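Protein Diedel (Drosophila melanogaster, PDB 3ZZO) acts as a secreted cytokine that suppresses the immune deficiency pathway, promoting survival after Sindbis virus infection, and limits intestinal stem cell proliferation after bacterial infection. Local coordinates at residues A[5-10]-A[86-91]. Sequence-based numbering, arbitrary orientation.
Sequences SRELVE and VTRLPF
R6 with L89 and L8 with T87 form the hydrogen-bonded pairs of an antiparallel ladder, its short strand axes 4.6 Å apart at 163°. The two bonds of L8 with T87 lie in the carbonyl planes, whereas R6 N meets L89 O tilted 32° from that plane, at the end of the ladder where a cis peptide leads into P90. Traced outward, L89 CB lies 3.7 Å from R6 O and close to R6 CG. A chi1 of -56° sets L89 CG anti to the carbonyl carbon and beside the backbone N, which places CD1 and CD2 against L8: in the conformers described, CD1 meets L8 CG at 3.5 Å and also nears R6 NE, while CD2 reaches L8 CD1. The two leucines cross at about a right angle. In the same conformer, R6 NH1 hydrogen-bonds Q42 OE1. A water bridges L8 O and T87 OG1, at 2.9 Å and 2.8 Å. On the other face, V86 CG1 abuts the carboxylate of E7, 3.5 Å from its CD. Strand 81-89 is an edge of the ferredoxin-like sheet of SD1; strand 31-35 flanks 6-13 on its far side, and E7 OE1 accepts a weak hydrogen bond from S69 N at the start of helix 69-75.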
loop_
_atom_site.group_PDB
_atom_site.type_symbol
_atom_site.label_atom_id
_atom_site.label_comp_id
_atom_site.label_asym_id
_atom_site.label_seq_id
_atom_site.Cartn_x
_atom_site.Cartn_y
_atom_site.Cartn_z
ATOM N N SER A 5 -2.904 10.224 0.666
ATOM C CA SER A 5 -3.041 9.179 1.672
ATOM C C SER A 5 -2.393 7.886 1.180
ATOM O O SER A 5 -2.501 7.548 -0.002
ATOM C CB SER A 5 -4.513 8.913 2.014
ATOM O OG SER A 5 -5.067 10.042 2.646
ATOM N N ARG A 6 -1.718 7.201 2.102
ATOM C CA ARG A 6 -1.148 5.882 1.846
ATOM C C ARG A 6 -1.067 5.130 3.153
ATOM O O ARG A 6 -1.356 5.715 4.219
ATOM C CB ARG A 6 0.162 5.962 1.114
ATOM C CG ARG A 6 1.282 6.663 1.815
ATOM C CD ARG A 6 2.381 7.222 0.885
ATOM N NE ARG A 6 3.397 7.920 1.590
ATOM C CZ ARG A 6 4.645 7.962 1.170
ATOM N NH1 ARG A 6 5.064 7.300 0.052
ATOM N NH2 ARG A 6 5.525 8.612 1.900
ATOM N N GLU A 7 -0.749 3.857 3.132
ATOM C CA GLU A 7 -0.556 3.087 4.357
ATOM C C GLU A 7 0.770 2.387 4.320
ATOM O O GLU A 7 1.181 1.827 3.307
ATOM C CB GLU A 7 -1.655 2.039 4.591
ATOM C CG GLU A 7 -2.965 2.602 5.060
ATOM C CD GLU A 7 -3.997 1.543 5.309
ATOM O OE1 GLU A 7 -3.889 0.415 4.824
ATOM O OE2 GLU A 7 -4.996 1.900 6.016
ATOM N N LEU A 8 1.425 2.376 5.464
ATOM C CA LEU A 8 2.616 1.566 5.724
ATOM C C LEU A 8 2.172 0.291 6.396
ATOM O O LEU A 8 1.577 0.347 7.484
ATOM C CB LEU A 8 3.551 2.319 6.711
ATOM C CG LEU A 8 3.998 3.775 6.381
ATOM C CD1 LEU A 8 4.519 4.485 7.621
ATOM C CD2 LEU A 8 4.999 3.778 5.247
ATOM N N VAL A 9 2.406 -0.855 5.793
ATOM C CA VAL A 9 1.954 -2.124 6.292
ATOM C C VAL A 9 3.128 -3.034 6.576
ATOM O O VAL A 9 3.992 -3.232 5.714
ATOM C CB VAL A 9 1.016 -2.808 5.288
ATOM C CG1 VAL A 9 0.484 -4.144 5.823
ATOM C CG2 VAL A 9 -0.137 -1.891 4.891
ATOM N N GLU A 10 3.189 -3.573 7.795
ATOM C CA GLU A 10 4.155 -4.609 8.147
ATOM C C GLU A 10 3.391 -5.907 8.301
ATOM O O GLU A 10 2.310 -5.938 8.888
ATOM C CB GLU A 10 4.877 -4.286 9.464
ATOM C CG GLU A 10 5.729 -3.069 9.384
ATOM C CD GLU A 10 6.519 -2.844 10.685
ATOM O OE1 GLU A 10 6.578 -3.723 11.591
ATOM O OE2 GLU A 10 7.041 -1.708 10.841
ATOM N N VAL A 86 -0.323 -1.520 10.803
ATOM C CA VAL A 86 -0.731 -0.629 9.737
ATOM C C VAL A 86 -0.696 0.804 10.236
ATOM O O VAL A 86 -1.250 1.096 11.303
ATOM C CB VAL A 86 -2.169 -0.937 9.248
ATOM C CG1 VAL A 86 -2.581 -0.014 8.087
ATOM C CG2 VAL A 86 -2.289 -2.404 8.810
ATOM N N THR A 87 -0.009 1.664 9.515
ATOM C CA THR A 87 0.068 3.090 9.834
ATOM C C THR A 87 -0.489 3.885 8.672
ATOM O O THR A 87 -0.036 3.752 7.538
ATOM C CB THR A 87 1.507 3.536 10.127
ATOM O OG1 THR A 87 2.056 2.662 11.122
ATOM C CG2 THR A 87 1.545 4.994 10.570
ATOM N N ARG A 88 -1.468 4.723 8.979
ATOM C CA ARG A 88 -2.078 5.599 7.970
ATOM C C ARG A 88 -1.290 6.876 7.834
ATOM O O ARG A 88 -1.025 7.585 8.810
ATOM C CB ARG A 88 -3.505 5.909 8.342
ATOM C CG ARG A 88 -4.383 4.680 8.466
ATOM C CD ARG A 88 -5.786 4.991 8.928
ATOM N NE ARG A 88 -5.795 5.460 10.300
ATOM C CZ ARG A 88 -6.877 5.484 11.074
ATOM N NH1 ARG A 88 -8.063 5.060 10.629
ATOM N NH2 ARG A 88 -6.748 5.904 12.338
ATOM N N LEU A 89 -0.866 7.191 6.613
ATOM C CA LEU A 89 -0.162 8.443 6.295
ATOM C C LEU A 89 -1.063 9.312 5.426
ATOM O O LEU A 89 -1.786 8.830 4.579
ATOM C CB LEU A 89 1.134 8.141 5.557
ATOM C CG LEU A 89 2.103 7.204 6.253
ATOM C CD1 LEU A 89 3.364 7.028 5.412
ATOM C CD2 LEU A 89 2.520 7.701 7.637
ATOM N N PRO A 90 -0.987 10.630 5.595
ATOM C CA PRO A 90 -0.201 11.372 6.603
ATOM C C PRO A 90 -0.676 11.049 8.007
ATOM O O PRO A 90 -1.879 10.986 8.302
ATOM C CB PRO A 90 -0.478 12.851 6.244
ATOM C CG PRO A 90 -1.770 12.823 5.588
ATOM C CD PRO A 90 -1.775 11.554 4.762
ATOM N N PHE A 91 0.274 10.863 8.916
ATOM C CA PHE A 91 -0.052 10.404 10.248
ATOM C C PHE A 91 -0.536 11.543 11.158
ATOM O O PHE A 91 -1.500 11.376 11.905
ATOM C CB PHE A 91 1.114 9.673 10.887
ATOM C CG PHE A 91 0.766 9.127 12.225
ATOM C CD1 PHE A 91 0.050 7.969 12.331
ATOM C CD2 PHE A 91 1.087 9.827 13.385
ATOM C CE1 PHE A 91 -0.352 7.495 13.569
ATOM C CE2 PHE A 91 0.686 9.367 14.616
ATOM C CZ PHE A 91 -0.035 8.190 14.723
HETATM O O HOH W 1 3.113 0.343 9.970
#